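Local coordinates for Lmo0812 protein (Listeria monocytogenes serovar 1/2a, PDB 4YF1) that is probably an HD-domain pyrophosphohydrolase that may act as a guanosine-3',5'-bis(diphosphate) 3'-diphosphatase, at residues A[61-66]-A[89-94]; A[71-74]-A[80-83]; A[85-90]-A[118-123]; A[93-98]-A[151-156]; A[104-109]-A[155-160]. All blocks are in the same frame, centred on the assembly; numbering follows the deposited sequence.

Contact 1 (A[61-66]-A[89-94]). With NA (sodium ion), chain E.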
# COMPACT_ATOMS: atom_id res chain seq x y z
N ALA A 61 1.93 -4.48 7.97
CA ALA A 61 3.02 -3.57 8.35
C ALA A 61 2.91 -3.20 9.82
O ALA A 61 3.93 -3.15 10.53
CB ALA A 61 2.99 -2.32 7.49
N VAL A 62 1.69 -2.95 10.29
CA VAL A 62 1.47 -2.58 11.69
C VAL A 62 1.61 -3.79 12.60
O VAL A 62 2.29 -3.71 13.63
CB VAL A 62 0.08 -1.99 11.93
CG1 VAL A 62 -0.08 -1.61 13.41
CG2 VAL A 62 -0.11 -0.77 11.07
N GLU A 63 0.95 -4.90 12.25
CA GLU A 63 1.01 -6.11 13.08
C GLU A 63 2.36 -6.85 13.09
O GLU A 63 2.76 -7.38 14.13
CB GLU A 63 -0.10 -7.11 12.72
CG GLU A 63 -1.51 -6.61 13.04
CD GLU A 63 -2.55 -7.73 13.12
OE1 GLU A 63 -3.64 -7.45 13.67
OE2 GLU A 63 -2.28 -8.89 12.68
N ASP A 64 3.06 -6.87 11.95
CA ASP A 64 4.32 -7.65 11.84
C ASP A 64 5.63 -6.86 11.94
O ASP A 64 6.68 -7.47 12.02
CB ASP A 64 4.32 -8.49 10.54
CG ASP A 64 3.10 -9.42 10.44
OD1 ASP A 64 2.52 -9.78 11.49
OD2 ASP A 64 2.71 -9.80 9.31
N THR A 65 5.57 -5.53 11.92
CA THR A 65 6.79 -4.71 12.03
C THR A 65 6.60 -3.68 13.14
O THR A 65 5.51 -3.56 13.72
CB THR A 65 7.17 -3.99 10.71
OG1 THR A 65 6.47 -2.74 10.57
CG2 THR A 65 6.92 -4.88 9.50
N GLU A 66 7.66 -2.93 13.43
CA GLU A 66 7.62 -1.92 14.48
C GLU A 66 6.86 -0.67 14.09
O GLU A 66 6.69 0.22 14.91
CB GLU A 66 9.04 -1.56 14.97
CG GLU A 66 9.80 -2.72 15.62
CD GLU A 66 9.08 -3.32 16.83
OE1 GLU A 66 9.57 -3.12 17.97
OE2 GLU A 66 8.02 -3.96 16.66
N GLU A 89 -5.16 -6.27 15.76
CA GLU A 89 -5.32 -7.01 17.01
C GLU A 89 -4.47 -6.39 18.10
O GLU A 89 -3.41 -5.84 17.83
CB GLU A 89 -4.90 -8.48 16.83
CG GLU A 89 -5.77 -9.31 15.89
CD GLU A 89 -5.32 -10.78 15.78
OE1 GLU A 89 -4.19 -11.12 16.18
OE2 GLU A 89 -6.10 -11.59 15.24
N ASN A 90 -4.97 -6.44 19.33
CA ASN A 90 -4.17 -6.05 20.47
C ASN A 90 -3.39 -7.33 20.83
O ASN A 90 -3.94 -8.25 21.44
CB ASN A 90 -5.05 -5.59 21.63
CG ASN A 90 -4.24 -5.14 22.83
OD1 ASN A 90 -3.21 -5.74 23.18
ND2 ASN A 90 -4.70 -4.07 23.49
N LYS A 91 -2.10 -7.35 20.47
CA LYS A 91 -1.23 -8.53 20.64
C LYS A 91 -1.03 -9.00 22.09
O LYS A 91 -0.53 -10.11 22.32
CB LYS A 91 0.16 -8.26 20.06
CG LYS A 91 0.22 -7.73 18.63
CD LYS A 91 0.12 -8.77 17.52
CE LYS A 91 -1.26 -9.36 17.32
NZ LYS A 91 -1.35 -9.96 15.95
N THR A 92 -1.38 -8.17 23.07
CA THR A 92 -1.24 -8.56 24.48
C THR A 92 -2.35 -9.50 24.94
O THR A 92 -2.27 -10.06 26.01
CB THR A 92 -1.18 -7.33 25.44
OG1 THR A 92 -2.42 -6.61 25.42
CG2 THR A 92 -0.04 -6.39 25.05
N LEU A 93 -3.38 -9.69 24.11
CA LEU A 93 -4.53 -10.54 24.47
C LEU A 93 -4.37 -11.94 23.90
O LEU A 93 -3.66 -12.14 22.92
CB LEU A 93 -5.80 -9.92 23.92
CG LEU A 93 -6.06 -8.48 24.37
CD1 LEU A 93 -7.30 -7.88 23.71
CD2 LEU A 93 -6.16 -8.39 25.88
N SER A 94 -5.05 -12.91 24.52
CA SER A 94 -4.96 -14.31 24.06
C SER A 94 -5.58 -14.43 22.64
O SER A 94 -6.36 -13.56 22.20
CB SER A 94 -5.71 -15.23 25.01
OG SER A 94 -7.12 -15.08 24.89
NA NA E . 3.73 -2.55 14.91
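E63 and E89 mark the nearest approach of the two backbones, 7.5 Å from CA to CA. Residues 61-64 form the C-terminal end of helix 50-64, whereas 89-94 is the connection between helices 78-87 and 95-108 and contains a type I beta turn from N90 to L93. Both belong to the all-helical HD domain. Within the turn N90 OD1 accepts from T92 N at 3.0 Å, an Asx turn. E63 carries the link between the segments. With CG anti to the carbonyl carbon (chi1 -67°) and the chain extended beyond it, its carboxylate reaches the connection, where OE1 accepts a nearly straight bond from E89 N (2.8 Å, 167°), arriving close to the line of the C-O bond. The second oxygen, E63 OE2, forms a long salt bridge of 3.6 Å with K91 NZ, whose chain, bent at chi2 and chi3, brings the ammonium down to the carboxylates. K91 NZ also forms a salt bridge with E89 OE1 at 3.1 Å, so one ammonium lies between two carboxylates and probably offsets their repulsion. E89 has further partners in K99 and R98, which tie this network to helix 95-108. At the helix end, where the chain leaves helical geometry at T65, the sodium ion is held by V62 O at 2.2 Å, T65 O at 2.4 Å and the carbonyl oxygen of M67.

Contact 2 (A[71-74]-A[80-83])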
# COMPACT_ATOMS: atom_id res chain seq x y z
N ASP A 71 2.81 6.35 13.27
CA ASP A 71 3.53 6.42 11.99
C ASP A 71 2.54 6.49 10.82
O ASP A 71 2.71 7.30 9.90
CB ASP A 71 4.45 5.21 11.79
CG ASP A 71 5.55 5.11 12.82
OD1 ASP A 71 6.10 6.17 13.22
OD2 ASP A 71 5.91 3.97 13.21
N ILE A 72 1.50 5.64 10.84
CA ILE A 72 0.50 5.69 9.76
C ILE A 72 -0.22 7.04 9.70
O ILE A 72 -0.41 7.57 8.61
CB ILE A 72 -0.53 4.54 9.88
CG1 ILE A 72 0.21 3.21 9.72
CG2 ILE A 72 -1.60 4.65 8.79
CD1 ILE A 72 -0.67 2.00 9.79
N ARG A 73 -0.60 7.59 10.86
CA ARG A 73 -1.28 8.90 10.89
C ARG A 73 -0.43 9.99 10.32
O ARG A 73 -0.94 10.81 9.57
CB ARG A 73 -1.70 9.32 12.30
CG ARG A 73 -2.86 8.53 12.81
CD ARG A 73 -3.30 8.83 14.24
NE ARG A 73 -4.12 7.68 14.58
CZ ARG A 73 -5.38 7.50 14.16
NH1 ARG A 73 -6.05 8.44 13.49
NH2 ARG A 73 -5.98 6.36 14.47
N ALA A 74 0.84 10.02 10.70
CA ALA A 74 1.78 11.05 10.25
C ALA A 74 2.00 11.04 8.75
O ALA A 74 2.06 12.08 8.13
CB ALA A 74 3.12 10.91 10.96
N VAL A 80 -7.00 6.79 6.80
CA VAL A 80 -6.32 5.50 6.62
C VAL A 80 -5.93 4.89 7.99
O VAL A 80 -6.13 3.69 8.22
CB VAL A 80 -5.10 5.67 5.70
CG1 VAL A 80 -4.22 4.44 5.68
CG2 VAL A 80 -5.57 6.03 4.29
N ALA A 81 -5.38 5.72 8.89
CA ALA A 81 -4.98 5.23 10.22
C ALA A 81 -6.16 4.60 10.95
O ALA A 81 -6.02 3.52 11.52
CB ALA A 81 -4.36 6.33 11.04
N ASP A 82 -7.32 5.24 10.87
CA ASP A 82 -8.53 4.72 11.52
C ASP A 82 -9.03 3.44 10.89
O ASP A 82 -9.53 2.55 11.60
CB ASP A 82 -9.65 5.76 11.52
CG ASP A 82 -9.37 6.91 12.48
OD1 ASP A 82 -8.45 6.78 13.33
OD2 ASP A 82 -10.07 7.94 12.37
N LEU A 83 -8.93 3.34 9.58
CA LEU A 83 -9.36 2.11 8.91
C LEU A 83 -8.43 0.95 9.35
O LEU A 83 -8.89 -0.14 9.68
CB LEU A 83 -9.39 2.29 7.38
CG LEU A 83 -10.57 3.14 6.85
CD1 LEU A 83 -10.35 3.51 5.40
CD2 LEU A 83 -11.88 2.38 7.02
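The guanidinium of R73 has the methyl group of A81 over the centre of one face, with A81 CB 3.5 Å above the plane, and the carboxylate of D82 at its edge. The grip on D82 is end-on but converges on a single atom: NH1 and NH2 of R73 both donate to D82 OD1, at 2.9 and 2.8 Å, and that oxygen lies exactly in the guanidinium plane. The carboxylate is turned 51° from this plane. NH2 meets OD1 nearly along its C-O bond, while NH1 approaches from above the carboxylate. The N-H...O angles of 139° for NH1 and 150° for NH2 reflect the compromise of sharing one acceptor. R73 reaches D82 with its chain extended from CG to NE, and D69 and D78 add salt bridges to NE and NH1, so three acidic residues fix the rotation of the group. Beside this salt bridge the contact is apolar: I72 CG2, anti to its own backbone N, rests 3.7 Å from A81 CA and 4.1 Å from V80 CG1. The backbones come close here, R73 CA and A81 CA being 5.3 Å apart, where the small A81 faces the other helix. The contact joins helices 69-76 and 78-87, which follow each other in the chain of the HD domain; I72 and V80 pack onto helix 50-64, and D71 meets T65 of the second subunit.

Contact 3 (A[85-90]-A[118-123])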
# COMPACT_ATOMS: atom_id res chain seq x y z
N ALA A 85 -6.60 0.75 12.15
CA ALA A 85 -6.83 0.45 13.55
C ALA A 85 -8.08 -0.37 13.77
O ALA A 85 -8.14 -1.15 14.73
CB ALA A 85 -6.91 1.73 14.39
N SER A 86 -9.09 -0.22 12.89
CA SER A 86 -10.33 -0.97 13.07
C SER A 86 -10.14 -2.50 13.06
O SER A 86 -10.90 -3.20 13.73
CB SER A 86 -11.38 -0.58 12.03
OG SER A 86 -11.11 -1.10 10.73
N HIS A 87 -9.13 -3.02 12.37
CA HIS A 87 -8.89 -4.48 12.29
C HIS A 87 -7.59 -4.99 12.92
O HIS A 87 -7.27 -6.17 12.82
CB HIS A 87 -8.98 -4.93 10.83
CG HIS A 87 -8.60 -6.36 10.61
ND1 HIS A 87 -8.82 -7.35 11.55
CD2 HIS A 87 -8.14 -7.00 9.51
CE1 HIS A 87 -8.45 -8.52 11.07
NE2 HIS A 87 -8.04 -8.34 9.82
N THR A 88 -6.86 -4.11 13.58
CA THR A 88 -5.56 -4.47 14.18
C THR A 88 -5.83 -5.16 15.51
O THR A 88 -6.64 -4.68 16.28
CB THR A 88 -4.69 -3.21 14.45
OG1 THR A 88 -4.41 -2.53 13.22
CG2 THR A 88 -3.36 -3.58 15.12
N GLU A 89 -5.16 -6.27 15.76
CA GLU A 89 -5.32 -7.01 17.01
C GLU A 89 -4.47 -6.39 18.10
O GLU A 89 -3.41 -5.84 17.83
CB GLU A 89 -4.90 -8.48 16.83
CG GLU A 89 -5.77 -9.31 15.89
CD GLU A 89 -5.32 -10.78 15.78
OE1 GLU A 89 -4.19 -11.12 16.18
OE2 GLU A 89 -6.10 -11.59 15.24
N ASN A 90 -4.97 -6.44 19.33
CA ASN A 90 -4.17 -6.05 20.47
C ASN A 90 -3.39 -7.33 20.83
O ASN A 90 -3.94 -8.25 21.44
CB ASN A 90 -5.05 -5.59 21.63
CG ASN A 90 -4.24 -5.14 22.83
OD1 ASN A 90 -3.21 -5.74 23.18
ND2 ASN A 90 -4.70 -4.07 23.49
N VAL A 118 -12.72 -9.34 5.91
CA VAL A 118 -12.99 -10.49 5.04
C VAL A 118 -11.89 -10.68 3.96
O VAL A 118 -11.45 -11.81 3.73
CB VAL A 118 -14.39 -10.46 4.44
CG1 VAL A 118 -14.64 -11.63 3.55
CG2 VAL A 118 -15.47 -10.36 5.51
N ALA A 119 -11.41 -9.58 3.37
CA ALA A 119 -10.35 -9.67 2.37
C ALA A 119 -9.08 -10.29 2.95
O ALA A 119 -8.43 -11.11 2.31
CB ALA A 119 -10.06 -8.31 1.77
N ASP A 120 -8.74 -9.87 4.15
CA ASP A 120 -7.58 -10.41 4.85
C ASP A 120 -7.76 -11.93 5.06
O ASP A 120 -6.85 -12.71 4.79
CB ASP A 120 -7.44 -9.72 6.21
CG ASP A 120 -6.32 -10.34 7.08
OD1 ASP A 120 -5.17 -10.37 6.62
OD2 ASP A 120 -6.60 -10.74 8.21
N LYS A 121 -8.93 -12.34 5.52
CA LYS A 121 -9.20 -13.80 5.75
C LYS A 121 -9.27 -14.60 4.49
O LYS A 121 -8.90 -15.77 4.47
CB LYS A 121 -10.49 -14.02 6.53
CG LYS A 121 -10.28 -14.01 8.00
CD LYS A 121 -9.79 -12.70 8.49
CE LYS A 121 -8.80 -12.91 9.60
NZ LYS A 121 -8.59 -11.59 10.27
N LEU A 122 -9.81 -13.99 3.45
CA LEU A 122 -9.90 -14.65 2.15
C LEU A 122 -8.54 -15.00 1.59
O LEU A 122 -8.32 -16.14 1.17
CB LEU A 122 -10.70 -13.78 1.15
CG LEU A 122 -10.82 -14.29 -0.29
CD1 LEU A 122 -11.35 -15.70 -0.41
CD2 LEU A 122 -11.69 -13.35 -1.15
N ASP A 123 -7.60 -14.05 1.58
CA ASP A 123 -6.29 -14.38 1.05
C ASP A 123 -5.62 -15.48 1.92
O ASP A 123 -4.95 -16.35 1.37
CB ASP A 123 -5.37 -13.17 0.98
CG ASP A 123 -4.04 -13.50 0.33
OD1 ASP A 123 -4.00 -13.88 -0.87
OD2 ASP A 123 -3.02 -13.38 1.02
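D120 OD2 accepts from two donors, H87 NE2 across the contact and K121 NZ from its own helix. H87 is modelled in two conformers; in the one described here the bond from H87 NE2 to D120 OD2 is 3.2 Å long and nearly straight at 166°. Its acceptor lies close to the imidazole plane, whereas seen from D120 the donor stands above the carboxylate, 52° out of its plane; ring and carboxylate are turned 65° from each other. K121 NZ comes nearly along the C-O bond to D120 OD2 at 3.0 Å, as a salt bridge. The lysine chain is bent at chi2 and chi3, which brings K121 NZ beside D120 and to the edge of the H87 ring. H87 CG is anti to the backbone N, an orientation that sends the ring from segment 85-90 toward helix 111-132 over a CA-CA separation of 9.6 Å from H87 to D120. D120 belongs to a set of side chains, with H35, H59 and D60, consistent with the H...HD...D signature of HD-domain hydrolases, although no metal is bound to them here. Its other oxygen, OD1, is taken by H35 NE2, so both carboxylate oxygens have partners in this buried region, and H35 ND1 in turn donates to D123 OD2. K121 packs on Y177 of helix 172-184, while H87 touches T102 of helix 95-108 and I117 one turn before K121.

Contact 4 (A[93-98]-A[151-156])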
# COMPACT_ATOMS: atom_id res chain seq x y z
N LEU A 93 -3.38 -9.69 24.11
CA LEU A 93 -4.53 -10.54 24.47
C LEU A 93 -4.37 -11.94 23.90
O LEU A 93 -3.66 -12.14 22.92
CB LEU A 93 -5.80 -9.92 23.92
CG LEU A 93 -6.06 -8.48 24.37
CD1 LEU A 93 -7.30 -7.88 23.71
CD2 LEU A 93 -6.16 -8.39 25.88
N SER A 94 -5.05 -12.91 24.52
CA SER A 94 -4.96 -14.31 24.06
C SER A 94 -5.58 -14.43 22.64
O SER A 94 -6.36 -13.56 22.20
CB SER A 94 -5.71 -15.23 25.01
OG SER A 94 -7.12 -15.08 24.89
N TRP A 95 -5.22 -15.50 21.95
CA TRP A 95 -5.72 -15.76 20.60
C TRP A 95 -7.24 -15.81 20.59
O TRP A 95 -7.89 -15.10 19.80
CB TRP A 95 -5.15 -17.08 20.06
CG TRP A 95 -5.38 -17.39 18.55
CD1 TRP A 95 -4.50 -17.18 17.51
CD2 TRP A 95 -6.52 -18.04 17.97
NE1 TRP A 95 -5.01 -17.68 16.34
CE2 TRP A 95 -6.26 -18.19 16.59
CE3 TRP A 95 -7.74 -18.48 18.48
CZ2 TRP A 95 -7.20 -18.76 15.72
CZ3 TRP A 95 -8.67 -19.08 17.61
CH2 TRP A 95 -8.39 -19.23 16.26
N GLU A 96 -7.82 -16.56 21.52
CA GLU A 96 -9.29 -16.64 21.60
C GLU A 96 -9.96 -15.24 21.79
O GLU A 96 -11.01 -14.95 21.20
CB GLU A 96 -9.70 -17.56 22.71
CG GLU A 96 -9.50 -19.03 22.39
CD GLU A 96 -9.63 -19.88 23.63
OE1 GLU A 96 -8.77 -19.74 24.53
OE2 GLU A 96 -10.59 -20.66 23.72
N GLU A 97 -9.34 -14.39 22.59
CA GLU A 97 -9.90 -13.07 22.86
C GLU A 97 -9.75 -12.18 21.62
O GLU A 97 -10.68 -11.48 21.25
CB GLU A 97 -9.33 -12.45 24.15
CG GLU A 97 -9.82 -13.18 25.41
CD GLU A 97 -9.33 -12.59 26.73
OE1 GLU A 97 -8.75 -11.48 26.78
OE2 GLU A 97 -9.51 -13.28 27.77
N ARG A 98 -8.57 -12.21 21.00
CA ARG A 98 -8.32 -11.39 19.78
C ARG A 98 -9.30 -11.77 18.69
O ARG A 98 -9.87 -10.95 17.99
CB ARG A 98 -6.88 -11.60 19.29
CG ARG A 98 -5.83 -11.00 20.21
CD ARG A 98 -4.40 -11.14 19.70
NE ARG A 98 -3.77 -12.44 20.03
CZ ARG A 98 -3.31 -13.35 19.17
NH1 ARG A 98 -2.74 -14.46 19.66
NH2 ARG A 98 -3.34 -13.18 17.86
N LYS A 151 -11.81 -23.53 12.95
CA LYS A 151 -13.17 -23.66 12.44
C LYS A 151 -14.11 -22.65 13.08
O LYS A 151 -14.87 -21.94 12.36
CB LYS A 151 -13.68 -25.04 12.69
CG LYS A 151 -15.11 -25.31 12.26
CD LYS A 151 -15.29 -26.83 12.24
CE LYS A 151 -16.69 -27.28 11.91
NZ LYS A 151 -17.59 -27.22 13.09
N TRP A 152 -14.03 -22.55 14.42
CA TRP A 152 -14.87 -21.63 15.16
C TRP A 152 -14.65 -20.20 14.65
O TRP A 152 -15.61 -19.46 14.48
CB TRP A 152 -14.57 -21.70 16.67
CG TRP A 152 -15.02 -20.49 17.45
CD1 TRP A 152 -16.28 -20.21 17.90
CD2 TRP A 152 -14.20 -19.39 17.85
NE1 TRP A 152 -16.28 -19.00 18.57
CE2 TRP A 152 -15.01 -18.49 18.54
CE3 TRP A 152 -12.84 -19.09 17.69
CZ2 TRP A 152 -14.52 -17.30 19.07
CZ3 TRP A 152 -12.34 -17.92 18.23
CH2 TRP A 152 -13.18 -17.04 18.91
N TYR A 153 -13.40 -19.85 14.43
CA TYR A 153 -13.02 -18.49 13.99
C TYR A 153 -13.55 -18.12 12.60
O TYR A 153 -14.26 -17.11 12.43
CB TYR A 153 -11.50 -18.35 14.07
CG TYR A 153 -10.94 -17.05 13.57
CD1 TYR A 153 -11.57 -15.85 13.87
CD2 TYR A 153 -9.73 -16.99 12.85
CE1 TYR A 153 -11.06 -14.65 13.43
CE2 TYR A 153 -9.21 -15.77 12.42
CZ TYR A 153 -9.88 -14.61 12.71
OH TYR A 153 -9.38 -13.36 12.34
N ASN A 154 -13.23 -18.96 11.62
CA ASN A 154 -13.62 -18.73 10.23
C ASN A 154 -15.14 -18.82 10.04
O ASN A 154 -15.74 -17.96 9.33
CB ASN A 154 -12.83 -19.66 9.32
CG ASN A 154 -11.37 -19.26 9.23
OD1 ASN A 154 -10.46 -19.85 9.88
ND2 ASN A 154 -11.13 -18.22 8.50
N GLN A 155 -15.78 -19.76 10.74
CA GLN A 155 -17.25 -19.83 10.69
C GLN A 155 -17.83 -18.57 11.33
O GLN A 155 -18.85 -18.02 10.82
CB GLN A 155 -17.77 -21.11 11.35
CG GLN A 155 -17.55 -22.27 10.44
CD GLN A 155 -18.13 -23.57 10.98
OE1 GLN A 155 -18.48 -23.69 12.16
NE2 GLN A 155 -18.26 -24.50 10.11
N GLY A 156 -17.18 -18.07 12.39
CA GLY A 156 -17.63 -16.82 13.02
C GLY A 156 -17.61 -15.62 12.05
O GLY A 156 -18.58 -14.81 12.03
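The first turn of helix 95-108 faces helix 147-160, with E96 and Y153 the nearest pair at 8.7 Å from CA to CA. The contact is interhelical packing built on aromatic side chains. W95 reaches between the helices with CG anti to its backbone N (chi1 -170°), and the far rim of its six-membered ring does the touching: CZ3 meets W152 CZ3 at 3.9 Å, and CH2 meets Y153 CB at 3.9 Å. The two indoles run past each other in opposite directions. Seen from W152, W95 CZ3 lies at the ring edge, near its plane. The phenol of Y153 is inclined to the W95 six-membered ring by 73°, with the centroids 5.7 Å apart, an oblique pairing. W152 also extends toward the backbone, its CH2 lying 3.8 Å from E96 O. At the beginning of the helix, S94 is the N-cap: its OG accepts from E97 N at 3.3 Å. R98 NE then donates to L93 O at 2.9 Å from above the carbonyl plane, closing the connection back on the helix, while R98 NH2 forms a salt bridge with E89. Further in, K99 makes a cation-pi interaction with W95 and touches both W152 and Y153; L149 and Q150 add to the packing around W95. The polar bonds described thus lie within segment 93-98 or lead outside it, while the attachment to helix 147-160 consists mainly of ring atoms and a CB methylene, which suggests that van der Waals packing and partial burial of apolar surface, rather than directional bonding, join the two helices at this point.

Contact 5 (A[104-109]-A[155-160])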
# COMPACT_ATOMS: atom_id res chain seq x y z
N GLU A 104 -16.77 -9.76 16.51
CA GLU A 104 -17.67 -8.68 16.88
C GLU A 104 -17.52 -7.51 15.89
O GLU A 104 -18.52 -6.88 15.49
CB GLU A 104 -17.44 -8.18 18.34
CG GLU A 104 -18.30 -6.94 18.74
CD GLU A 104 -17.99 -6.34 20.12
OE1 GLU A 104 -17.03 -6.78 20.80
OE2 GLU A 104 -18.72 -5.43 20.54
N GLN A 105 -16.28 -7.21 15.51
CA GLN A 105 -16.02 -6.11 14.58
C GLN A 105 -16.57 -6.39 13.16
O GLN A 105 -17.14 -5.46 12.51
CB GLN A 105 -14.53 -5.78 14.59
CG GLN A 105 -14.09 -4.71 13.63
CD GLN A 105 -14.53 -3.35 14.04
OE1 GLN A 105 -15.10 -3.13 15.11
NE2 GLN A 105 -14.23 -2.40 13.19
N VAL A 106 -16.45 -7.64 12.69
CA VAL A 106 -16.99 -7.98 11.38
C VAL A 106 -18.51 -7.98 11.44
O VAL A 106 -19.16 -7.68 10.42
CB VAL A 106 -16.42 -9.28 10.78
CG1 VAL A 106 -17.23 -10.49 11.22
CG2 VAL A 106 -16.38 -9.23 9.25
N ARG A 107 -19.08 -8.16 12.63
CA ARG A 107 -20.54 -8.09 12.73
C ARG A 107 -21.06 -6.65 12.68
O ARG A 107 -22.02 -6.36 11.98
CB ARG A 107 -21.03 -8.71 14.01
CG ARG A 107 -22.53 -8.68 14.23
CD ARG A 107 -22.92 -9.10 15.64
NE ARG A 107 -22.41 -10.42 15.94
CZ ARG A 107 -21.61 -10.78 16.95
NH1 ARG A 107 -21.25 -12.05 17.02
NH2 ARG A 107 -21.24 -9.95 17.93
N THR A 108 -20.45 -5.78 13.48
CA THR A 108 -20.94 -4.42 13.72
C THR A 108 -20.25 -3.32 12.94
O THR A 108 -20.77 -2.19 12.93
CB THR A 108 -20.77 -4.05 15.21
OG1 THR A 108 -19.36 -4.11 15.56
CG2 THR A 108 -21.55 -5.01 16.10
N GLY A 109 -19.13 -3.60 12.28
CA GLY A 109 -18.43 -2.52 11.55
C GLY A 109 -19.22 -2.04 10.35
O GLY A 109 -20.24 -2.63 10.00
N GLN A 155 -15.78 -19.76 10.74
CA GLN A 155 -17.25 -19.83 10.69
C GLN A 155 -17.83 -18.57 11.33
O GLN A 155 -18.85 -18.02 10.82
CB GLN A 155 -17.77 -21.11 11.35
CG GLN A 155 -17.55 -22.27 10.44
CD GLN A 155 -18.13 -23.57 10.98
OE1 GLN A 155 -18.48 -23.69 12.16
NE2 GLN A 155 -18.26 -24.50 10.11
N GLY A 156 -17.18 -18.07 12.39
CA GLY A 156 -17.63 -16.82 13.02
C GLY A 156 -17.61 -15.62 12.05
O GLY A 156 -18.58 -14.81 12.03
N ILE A 157 -16.53 -15.47 11.29
CA ILE A 157 -16.43 -14.38 10.30
C ILE A 157 -17.52 -14.60 9.25
O ILE A 157 -18.34 -13.71 8.98
CB ILE A 157 -15.04 -14.33 9.61
CG1 ILE A 157 -13.89 -14.08 10.62
CG2 ILE A 157 -15.03 -13.24 8.53
CD1 ILE A 157 -14.05 -12.85 11.48
N LYS A 158 -17.55 -15.82 8.69
CA LYS A 158 -18.53 -16.14 7.66
C LYS A 158 -19.97 -15.87 8.10
O LYS A 158 -20.76 -15.26 7.35
CB LYS A 158 -18.35 -17.57 7.13
CG LYS A 158 -19.54 -18.08 6.33
CD LYS A 158 -19.35 -19.54 6.01
CE LYS A 158 -20.68 -20.24 5.84
NZ LYS A 158 -21.44 -20.31 7.13
N ASN A 159 -20.32 -16.27 9.32
CA ASN A 159 -21.70 -16.09 9.81
C ASN A 159 -22.06 -14.70 10.31
O ASN A 159 -23.21 -14.45 10.61
CB ASN A 159 -22.02 -17.13 10.88
CG ASN A 159 -22.05 -18.52 10.29
OD1 ASN A 159 -22.36 -18.68 9.11
ND2 ASN A 159 -21.70 -19.53 11.07
N ASN A 160 -21.08 -13.81 10.41
CA ASN A 160 -21.34 -12.45 10.90
C ASN A 160 -21.05 -11.35 9.89
O ASN A 160 -21.60 -10.24 10.02
CB ASN A 160 -20.57 -12.24 12.21
CG ASN A 160 -21.22 -12.94 13.38
OD1 ASN A 160 -22.19 -12.45 13.95
ND2 ASN A 160 -20.70 -14.11 13.74
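R107 and N160 make the polar first shell: R107 NE donates to N160 OD1 at 2.9 Å, and NH1 adds a weak bond to the same oxygen at 3.2 Å. The NE donor stands above the carbonyl plane of the amide, 47° out of it, and the guanidinium and amide planes are steeply inclined to each other, while the two side chains run alongside each other in the same direction. R107 leaves its helix with CG anti to the backbone N and bends at chi3 to turn the guanidinium toward the amide. Next to this pair lies an apolar layer, in which V106 CG1 meets N160 CB at 3.9 Å and I157 CD1 at 4.0 Å. What sets the asparagine is a bond within segment 155-160: N160 ND2 donates to G156 O at 2.8 Å, straight at 164° and on a lone pair in the carbonyl plane, which fixes the amide rotation and presents OD1 to R107. Farther out, V106 rests on I117 and V118 of helix 111-132, I157 reaches Y177 of helix 172-184, and K114 NZ takes the carbonyl oxygens of V106 and R107 as helix 95-108 ends. The axes of 104-108 and 155-160 approach to 8.7 Å at only 11°, the nearly parallel side-by-side packing of two helices within an all-helical bundle of the HD-domain type.

In the fold
Contacts 1, 2 and 3 lie wholly inside the HD domain, and contact 2 is nested within the loop that contact 1 closes. Contacts 1 and 3 share E89 and N90, with centres 11 Å apart; contacts 1 and 4 share L93 and S94. Contacts 4 and 5 use the same helices, 95-108 and 147-160, at points 11 Å apart, pairing them at two levels. Contact 3 is the innermost, about 4 Å from the chain centre, and alternates along the chain with contacts 4 and 5. Contact 2 lies farthest out, its centre 25 Å from that of contact 4. The putative HD site thus lies within the helical bundle, away from the sodium ion at contact 1.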